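Local coordinates for protein homospermidine synthase (Legionella pneumophila subsp. pneumophila str. Philadelphia 1, PDB 2PH5) that probably makes homospermidine as a homospermidine synthase, using a bound NAD held on a Rossmann-type nucleotide-binding domain, at residues L99-N104 with L142-K147; R383-Y388 with T392-V397; V396-I401 with P432-V437. All blocks are in the same frame, centred on the assembly; numbering follows the deposited sequence.

Interaction 1: residues L99-N104 with L142-K147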
# COMPACT_ATOMS: atom_id res chain seq x y z
N LEU A 99 14.08 31.18 18.89
CA LEU A 99 15.40 31.19 18.27
C LEU A 99 15.59 32.43 17.37
O LEU A 99 16.65 33.05 17.37
CB LEU A 99 15.59 29.91 17.44
CG LEU A 99 16.32 28.66 17.97
CD1 LEU A 99 16.49 28.63 19.47
CD2 LEU A 99 15.56 27.47 17.46
N ILE A 100 14.54 32.77 16.62
CA ILE A 100 14.56 33.92 15.73
C ILE A 100 14.87 35.21 16.49
O ILE A 100 15.81 35.94 16.16
CB ILE A 100 13.22 34.03 14.98
CG1 ILE A 100 13.16 32.90 13.93
CG2 ILE A 100 13.04 35.42 14.37
CD1 ILE A 100 11.83 32.79 13.16
N ILE A 101 14.08 35.49 17.52
CA ILE A 101 14.27 36.68 18.35
C ILE A 101 15.70 36.70 18.90
O ILE A 101 16.40 37.70 18.79
CB ILE A 101 13.26 36.68 19.52
CG1 ILE A 101 11.86 36.95 18.97
CG2 ILE A 101 13.65 37.70 20.57
CD1 ILE A 101 10.75 36.51 19.89
N LEU A 102 16.12 35.59 19.49
CA LEU A 102 17.46 35.48 20.05
C LEU A 102 18.53 35.84 19.03
O LEU A 102 19.46 36.58 19.33
CB LEU A 102 17.72 34.06 20.56
CG LEU A 102 19.14 33.79 21.07
CD1 LEU A 102 19.50 34.75 22.21
CD2 LEU A 102 19.24 32.34 21.55
N CYS A 103 18.40 35.31 17.81
CA CYS A 103 19.37 35.60 16.77
C CYS A 103 19.45 37.09 16.49
O CYS A 103 20.54 37.65 16.34
CB CYS A 103 19.03 34.86 15.49
SG CYS A 103 19.51 33.13 15.49
N ASN A 104 18.29 37.73 16.42
CA ASN A 104 18.24 39.17 16.16
C ASN A 104 19.02 39.93 17.23
O ASN A 104 19.83 40.80 16.93
CB ASN A 104 16.79 39.66 16.14
CG ASN A 104 16.70 41.15 15.87
OD1 ASN A 104 17.08 41.62 14.79
ND2 ASN A 104 16.18 41.89 16.85
N LEU A 142 5.07 35.33 12.15
CA LEU A 142 4.92 36.28 11.06
C LEU A 142 4.52 37.64 11.61
O LEU A 142 4.82 38.68 11.01
CB LEU A 142 3.87 35.76 10.07
CG LEU A 142 3.98 36.22 8.62
CD1 LEU A 142 5.32 35.80 8.03
CD2 LEU A 142 2.83 35.62 7.82
N ARG A 143 3.84 37.64 12.75
CA ARG A 143 3.42 38.89 13.37
C ARG A 143 4.61 39.58 14.04
O ARG A 143 4.46 40.29 15.03
CB ARG A 143 2.31 38.64 14.41
CG ARG A 143 2.78 37.92 15.66
CD ARG A 143 1.64 37.66 16.64
NE ARG A 143 0.63 36.76 16.10
CZ ARG A 143 -0.35 36.21 16.81
NH1 ARG A 143 -0.45 36.47 18.11
NH2 ARG A 143 -1.23 35.41 16.23
N LEU A 144 5.80 39.35 13.49
CA LEU A 144 7.02 39.95 14.01
C LEU A 144 7.83 40.53 12.85
O LEU A 144 9.02 40.82 13.00
CB LEU A 144 7.86 38.91 14.74
CG LEU A 144 8.12 39.18 16.22
CD1 LEU A 144 6.83 39.00 17.03
CD2 LEU A 144 9.18 38.22 16.70
N LYS A 145 7.17 40.69 11.71
CA LYS A 145 7.80 41.22 10.51
C LYS A 145 8.61 42.48 10.77
O LYS A 145 9.81 42.51 10.50
CB LYS A 145 6.73 41.53 9.45
CG LYS A 145 6.51 40.43 8.40
CD LYS A 145 7.70 40.31 7.45
CE LYS A 145 7.33 39.61 6.14
NZ LYS A 145 6.87 38.20 6.31
N ASP A 146 7.97 43.52 11.30
CA ASP A 146 8.64 44.78 11.58
C ASP A 146 9.08 44.91 13.04
O ASP A 146 8.75 45.88 13.72
CB ASP A 146 7.73 45.96 11.19
CG ASP A 146 8.39 47.32 11.37
OD1 ASP A 146 9.53 47.52 10.87
OD2 ASP A 146 7.77 48.21 12.01
N LYS A 147 9.81 43.91 13.53
CA LYS A 147 10.31 43.92 14.90
C LYS A 147 11.80 43.59 14.94
O LYS A 147 12.55 44.12 15.77
CB LYS A 147 9.54 42.93 15.78
CG LYS A 147 8.26 43.49 16.42
CD LYS A 147 7.21 43.87 15.40
CE LYS A 147 6.02 44.53 16.06
NZ LYS A 147 4.98 44.96 15.08
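Ile101 and Leu144 carry the apolar part of this contact, helix 96-106 offering the isoleucine and the loop after helix 134-142 the leucine. A single methyl does the touching on the leucine side: CD2 of Leu144 lies 3.7 Å from CG1 of Ile101 and 3.9 Å from its CD1, so it rests against the outer arm of the isoleucine. That arm reaches the loop because CG1 stands anti to the carbonyl carbon (chi1 -71°). The two side chains run across each other at about a right angle, and each remains partly exposed, which makes this a small surface patch.

The polar part is looser between the segments. ND2 of Asn104 is 4.4 Å from the carbonyl O of Lys147, too far to count as more than proximity. The real grip of the asparagine is through OD1, which takes hydrogen bonds from the backbone N of both Gln149 and Lys150. Two donors on one oxygen fix the turn of the amide and tie the helix to the chain that leads into strand 152-153.

Around the contact, helix 96-106 packs its inner side on the parallel Rossmann sheet: Leu99 and Cys103 lie on Leu87 of strand 86-89 and Tyr110 of strand 109-112. Leu102 turns to Tyr73 and Leu74 of helix 73-76, while the loop after Leu142 lies on the flank of helix 96-106 that carries Ile101 and Asn104.

Interaction 2: residues R383-Y388 with T392-V397. With NAD (nicotinamide-adenine-dinucleotide), chain C.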
# COMPACT_ATOMS: atom_id res chain seq x y z
N ARG A 383 24.44 10.49 -5.39
CA ARG A 383 25.61 9.92 -4.72
C ARG A 383 26.92 10.41 -5.32
O ARG A 383 27.93 10.48 -4.62
CB ARG A 383 25.56 8.40 -4.76
CG ARG A 383 24.71 7.82 -3.65
CD ARG A 383 24.44 6.34 -3.83
NE ARG A 383 23.64 5.83 -2.72
CZ ARG A 383 22.95 4.69 -2.74
NH1 ARG A 383 22.96 3.93 -3.83
NH2 ARG A 383 22.26 4.32 -1.67
N GLN A 384 26.92 10.75 -6.60
CA GLN A 384 28.16 11.23 -7.18
C GLN A 384 28.31 12.71 -6.85
O GLN A 384 29.42 13.24 -6.86
CB GLN A 384 28.17 11.01 -8.70
CG GLN A 384 27.18 11.83 -9.46
CD GLN A 384 27.38 11.75 -10.97
OE1 GLN A 384 27.36 10.66 -11.56
NE2 GLN A 384 27.56 12.92 -11.61
N ILE A 385 27.20 13.36 -6.52
CA ILE A 385 27.17 14.78 -6.17
C ILE A 385 27.53 15.06 -4.71
O ILE A 385 28.18 16.06 -4.41
CB ILE A 385 25.78 15.40 -6.47
CG1 ILE A 385 25.61 15.61 -7.97
CG2 ILE A 385 25.60 16.71 -5.72
CD1 ILE A 385 24.19 15.99 -8.39
N ALA A 386 27.10 14.19 -3.81
CA ALA A 386 27.37 14.38 -2.39
C ALA A 386 27.11 13.15 -1.53
O ALA A 386 26.15 12.41 -1.76
CB ALA A 386 26.56 15.56 -1.87
N PRO A 387 27.95 12.93 -0.51
CA PRO A 387 27.79 11.79 0.39
C PRO A 387 26.70 12.09 1.43
O PRO A 387 26.17 13.21 1.48
CB PRO A 387 29.16 11.68 1.04
CG PRO A 387 29.57 13.12 1.18
CD PRO A 387 29.18 13.69 -0.17
N TYR A 388 26.38 11.09 2.24
CA TYR A 388 25.37 11.23 3.29
C TYR A 388 24.09 11.85 2.72
O TYR A 388 23.44 12.67 3.37
CB TYR A 388 25.92 12.12 4.40
CG TYR A 388 27.31 11.72 4.83
CD1 TYR A 388 27.53 10.52 5.50
CD2 TYR A 388 28.42 12.52 4.53
CE1 TYR A 388 28.81 10.12 5.86
CE2 TYR A 388 29.71 12.13 4.89
CZ TYR A 388 29.90 10.92 5.55
OH TYR A 388 31.15 10.49 5.92
N THR A 392 16.04 12.33 -2.03
CA THR A 392 15.18 13.19 -1.21
C THR A 392 15.95 14.21 -0.38
O THR A 392 15.70 15.41 -0.48
CB THR A 392 14.31 12.34 -0.25
OG1 THR A 392 13.60 11.35 -1.01
CG2 THR A 392 13.31 13.22 0.49
N SER A 393 16.88 13.74 0.45
CA SER A 393 17.63 14.66 1.29
C SER A 393 18.36 15.72 0.47
O SER A 393 18.33 16.91 0.81
CB SER A 393 18.62 13.90 2.18
OG SER A 393 19.62 13.27 1.40
N LEU A 394 19.01 15.29 -0.61
CA LEU A 394 19.77 16.22 -1.45
C LEU A 394 18.94 17.37 -2.00
O LEU A 394 19.44 18.49 -2.15
CB LEU A 394 20.45 15.49 -2.61
CG LEU A 394 21.43 16.38 -3.41
CD1 LEU A 394 22.41 17.03 -2.42
CD2 LEU A 394 22.19 15.56 -4.45
N GLN A 395 17.67 17.12 -2.29
CA GLN A 395 16.84 18.18 -2.83
C GLN A 395 16.51 19.18 -1.72
O GLN A 395 16.31 20.37 -1.98
CB GLN A 395 15.55 17.61 -3.42
CG GLN A 395 15.76 16.73 -4.62
CD GLN A 395 14.49 16.03 -5.06
OE1 GLN A 395 13.82 15.38 -4.25
NE2 GLN A 395 14.14 16.15 -6.34
N VAL A 396 16.49 18.70 -0.48
CA VAL A 396 16.17 19.57 0.65
C VAL A 396 17.34 20.46 1.04
O VAL A 396 17.17 21.65 1.28
CB VAL A 396 15.75 18.76 1.88
CG1 VAL A 396 15.17 19.69 2.93
CG2 VAL A 396 14.75 17.69 1.47
N VAL A 397 18.53 19.88 1.10
CA VAL A 397 19.71 20.64 1.49
C VAL A 397 20.19 21.54 0.36
O VAL A 397 20.83 22.58 0.60
CB VAL A 397 20.85 19.70 2.00
CG1 VAL A 397 20.37 18.93 3.22
CG2 VAL A 397 21.30 18.74 0.91
PA NAD C . 15.31 14.54 12.77
O1A NAD C . 14.29 14.13 13.80
O2A NAD C . 15.96 13.46 11.97
O5B NAD C . 16.48 15.43 13.45
C5B NAD C . 16.16 16.50 14.33
C4B NAD C . 17.36 16.73 15.27
O4B NAD C . 16.97 17.77 16.14
C3B NAD C . 17.73 15.53 16.14
O3B NAD C . 19.11 15.20 15.97
C2B NAD C . 17.42 15.97 17.54
O2B NAD C . 18.25 15.42 18.54
C1B NAD C . 17.45 17.49 17.44
N9A NAD C . 16.59 18.21 18.38
C8A NAD C . 15.37 17.72 18.87
N7A NAD C . 15.17 18.07 20.16
C5A NAD C . 16.26 18.78 20.53
C6A NAD C . 16.60 19.40 21.73
N6A NAD C . 15.82 19.39 22.81
N1A NAD C . 17.82 20.06 21.78
C2A NAD C . 18.67 20.11 20.70
N3A NAD C . 18.36 19.52 19.50
C4A NAD C . 17.16 18.87 19.45
O3 NAD C . 14.53 15.49 11.78
PN NAD C . 14.98 16.35 10.50
O1N NAD C . 14.01 16.06 9.42
O2N NAD C . 16.44 16.10 10.26
O5D NAD C . 14.69 17.74 11.21
C5D NAD C . 14.83 19.01 10.63
C4D NAD C . 13.44 19.41 10.20
O4D NAD C . 13.46 19.77 8.85
C3D NAD C . 12.00 19.50 10.68
O3D NAD C . 11.75 20.72 11.37
C2D NAD C . 11.24 19.39 9.37
O2D NAD C . 9.95 19.92 9.43
C1D NAD C . 12.16 20.07 8.37
N1N NAD C . 12.16 19.54 6.99
C2N NAD C . 11.83 20.37 5.93
C3N NAD C . 11.86 19.82 4.63
C7N NAD C . 11.54 20.64 3.43
O7N NAD C . 11.61 20.02 2.21
N7N NAD C . 11.21 21.92 3.50
C4N NAD C . 12.22 18.45 4.41
C5N NAD C . 12.54 17.64 5.52
C6N NAD C . 12.51 18.17 6.80
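Leu394 holds CG anti to its backbone N (chi1 -172°), which sends the isobutyl group from helix 391-408 toward the end of helix 379-385. Facing it, Ile385 has its CG2 anti to N and its longer arm, CG1, beside N (chi1 -76°), so the methyl branch makes the meeting. CD2 of Leu394 sits 3.8 Å from CG2 of Ile385 and 4.1 Å from CB of the same residue, with the two side chains crossing nearly square. The other leucine methyl, CD1, looks to the next residue along, where the CB of Ala386 is 4.4 Å away. Leu394 thus divides its two branches between the last helical residue and the first one beyond it.

At the Tyr388 end the approach is wider. The OG of Ser393 is 4.3 Å from the carbonyl O of Tyr388, and its hydrogen-bond partner is OD1 of Asn389 in the short connection.

Further round helix 391-408, Val396 reaches the cofactor. Its CG1 lies above the plane of the nicotinamide ring, 3.5 Å from C4N of NAD, the carbon that carries hydride in such cofactors.

What touches across the contact, and what touches the cofactor, is hydrocarbon: apolar branches bridge the end of helix 379-385 and the start of helix 391-408, and a valine methyl gives the nicotinamide an apolar surface beside its reactive carbon. The serine's polar bond goes instead to the connection.

Interaction 3: residues V396-I401 with P432-V437. With NAD (nicotinamide-adenine-dinucleotide), chain C.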
# COMPACT_ATOMS: atom_id res chain seq x y z
N VAL A 396 16.49 18.70 -0.48
CA VAL A 396 16.17 19.57 0.65
C VAL A 396 17.34 20.46 1.04
O VAL A 396 17.17 21.65 1.28
CB VAL A 396 15.75 18.76 1.88
CG1 VAL A 396 15.17 19.69 2.93
CG2 VAL A 396 14.75 17.69 1.47
N VAL A 397 18.53 19.88 1.10
CA VAL A 397 19.71 20.64 1.49
C VAL A 397 20.19 21.54 0.36
O VAL A 397 20.83 22.58 0.60
CB VAL A 397 20.85 19.70 2.00
CG1 VAL A 397 20.37 18.93 3.22
CG2 VAL A 397 21.30 18.74 0.91
N ALA A 398 19.88 21.17 -0.88
CA ALA A 398 20.27 22.01 -2.01
C ALA A 398 19.57 23.36 -1.83
O ALA A 398 20.19 24.42 -1.97
CB ALA A 398 19.85 21.35 -3.33
N SER A 399 18.29 23.31 -1.48
CA SER A 399 17.49 24.51 -1.25
C SER A 399 18.01 25.33 -0.07
O SER A 399 18.09 26.56 -0.13
CB SER A 399 16.04 24.11 -1.00
OG SER A 399 15.60 23.20 -1.99
N MSE A 400 18.35 24.64 1.01
CA MSE A 400 18.86 25.31 2.20
C MSE A 400 20.19 26.01 1.98
O MSE A 400 20.34 27.18 2.34
CB MSE A 400 19.00 24.31 3.34
CG MSE A 400 17.68 23.68 3.72
SE MSE A 400 17.63 23.34 5.60
CE MSE A 400 17.01 25.09 6.17
N ILE A 401 21.14 25.31 1.38
CA ILE A 401 22.45 25.90 1.13
C ILE A 401 22.24 27.12 0.23
O ILE A 401 22.98 28.09 0.35
CB ILE A 401 23.44 24.89 0.46
CG1 ILE A 401 24.89 25.38 0.60
CG2 ILE A 401 23.15 24.77 -1.05
CD1 ILE A 401 25.41 25.45 2.03
N PRO A 432 22.41 22.72 -9.80
CA PRO A 432 23.47 21.71 -9.92
C PRO A 432 23.30 20.56 -8.95
O PRO A 432 24.05 19.59 -9.00
CB PRO A 432 24.74 22.51 -9.62
CG PRO A 432 24.39 23.88 -10.11
CD PRO A 432 22.99 24.06 -9.57
N TYR A 433 22.31 20.67 -8.08
CA TYR A 433 22.05 19.65 -7.07
C TYR A 433 20.72 18.94 -7.29
O TYR A 433 20.40 18.00 -6.56
CB TYR A 433 22.01 20.31 -5.69
CG TYR A 433 23.35 20.80 -5.18
CD1 TYR A 433 24.29 19.90 -4.67
CD2 TYR A 433 23.67 22.15 -5.18
CE1 TYR A 433 25.50 20.33 -4.17
CE2 TYR A 433 24.90 22.60 -4.67
CZ TYR A 433 25.81 21.68 -4.17
OH TYR A 433 27.02 22.10 -3.66
N LEU A 434 19.97 19.36 -8.30
CA LEU A 434 18.64 18.79 -8.55
C LEU A 434 18.50 17.86 -9.76
O LEU A 434 17.38 17.54 -10.16
CB LEU A 434 17.63 19.94 -8.65
CG LEU A 434 17.65 20.91 -7.45
CD1 LEU A 434 16.65 22.04 -7.66
CD2 LEU A 434 17.32 20.14 -6.20
N GLY A 435 19.62 17.43 -10.31
CA GLY A 435 19.58 16.54 -11.46
C GLY A 435 18.96 17.26 -12.65
O GLY A 435 19.28 18.42 -12.92
N LYS A 436 18.08 16.56 -13.36
CA LYS A 436 17.43 17.18 -14.50
C LYS A 436 16.23 17.96 -14.00
O LYS A 436 15.35 17.42 -13.33
CB LYS A 436 16.99 16.12 -15.51
CG LYS A 436 16.15 15.02 -14.92
CD LYS A 436 15.82 13.97 -15.97
CE LYS A 436 15.06 14.58 -17.15
NZ LYS A 436 14.48 13.53 -18.04
N VAL A 437 16.21 19.26 -14.30
CA VAL A 437 15.15 20.15 -13.89
C VAL A 437 14.59 20.89 -15.10
O VAL A 437 15.34 21.36 -15.95
CB VAL A 437 15.67 21.15 -12.81
CG1 VAL A 437 17.15 21.40 -13.02
CG2 VAL A 437 14.90 22.46 -12.86
PA NAD C . 15.31 14.54 12.77
O1A NAD C . 14.29 14.13 13.80
O2A NAD C . 15.96 13.46 11.97
O5B NAD C . 16.48 15.43 13.45
C5B NAD C . 16.16 16.50 14.33
C4B NAD C . 17.36 16.73 15.27
O4B NAD C . 16.97 17.77 16.14
C3B NAD C . 17.73 15.53 16.14
O3B NAD C . 19.11 15.20 15.97
C2B NAD C . 17.42 15.97 17.54
O2B NAD C . 18.25 15.42 18.54
C1B NAD C . 17.45 17.49 17.44
N9A NAD C . 16.59 18.21 18.38
C8A NAD C . 15.37 17.72 18.87
N7A NAD C . 15.17 18.07 20.16
C5A NAD C . 16.26 18.78 20.53
C6A NAD C . 16.60 19.40 21.73
N6A NAD C . 15.82 19.39 22.81
N1A NAD C . 17.82 20.06 21.78
C2A NAD C . 18.67 20.11 20.70
N3A NAD C . 18.36 19.52 19.50
C4A NAD C . 17.16 18.87 19.45
O3 NAD C . 14.53 15.49 11.78
PN NAD C . 14.98 16.35 10.50
O1N NAD C . 14.01 16.06 9.42
O2N NAD C . 16.44 16.10 10.26
O5D NAD C . 14.69 17.74 11.21
C5D NAD C . 14.83 19.01 10.63
C4D NAD C . 13.44 19.41 10.20
O4D NAD C . 13.46 19.77 8.85
C3D NAD C . 12.00 19.50 10.68
O3D NAD C . 11.75 20.72 11.37
C2D NAD C . 11.24 19.39 9.37
O2D NAD C . 9.95 19.92 9.43
C1D NAD C . 12.16 20.07 8.37
N1N NAD C . 12.16 19.54 6.99
C2N NAD C . 11.83 20.37 5.93
C3N NAD C . 11.86 19.82 4.63
C7N NAD C . 11.54 20.64 3.43
O7N NAD C . 11.61 20.02 2.21
N7N NAD C . 11.21 21.92 3.50
C4N NAD C . 12.22 18.45 4.41
C5N NAD C . 12.54 17.64 5.52
C6N NAD C . 12.51 18.17 6.80
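Helix 391-408, which runs past the nicotinamide end of the NAD pocket, here backs onto the turn that leads into strand 436-442, one of the two outermost strands of the mixed sheet in this chain. The meeting is centred on Ala398. Its CB points into the turn and comes within 3.4 Å of CB of Tyr433, a tight approach for two carbons, and CG of Tyr433 follows at 4.0 Å. The backbones are close too, with 5.9 Å between CA of Ala398 and CA of Tyr433, a spacing that suits the small alanine.

Tyr433 keeps CG anti to its carbonyl carbon (chi1 -70°), which swings the ring obliquely past the helix, so that its base, not its far end, lies by the alanine. The hydroxyl makes a weak hydrogen bond to Glu34 and the side chain lies on Leu31, so Tyr433 also reaches helix 23-35 of the nucleotide-binding fold. Leu434 comes from another side of the alanine: its CD2 is 4.0 Å from CB of Ala398, and the same side chain also packs on Leu162 and Phe166 of helix 158-176.

Past Leu434 the chain turns through Gly435, whose positive phi (65°) is easy for glycine. The carbonyl O of Leu434 accepts a bond from OG of Ser375, and Lys436 pairs by backbone with Thr376, which sets the turn against strand 370-378.

Three buried residues meet by carbon alone, so the contact itself rests on apolar fit, while the turn takes its polar bonds from strand 370-378.

In the fold
Along the chain, interaction 1 closes before the other two begin. It lies in the NADP-binding domain, on the outer surface of the Rossmann-type part, its centre about 31 Å from that of interaction 2 and about 28 Å from that of interaction 3. Those two belong to the C-terminal family region, have centres about 8 Å apart and share helix 391-408, with Val396 and Val397 in both. They also touch directly: CG2 of Ile385 is 3.6 Å from CD1 of Tyr433. Together they seat that helix between the end of helix 379-385 and the turn leading into strand 436-442, beside the NAD, whereas interaction 1 joins helix 96-106 to the loop after helix 134-142, away from the NAD site.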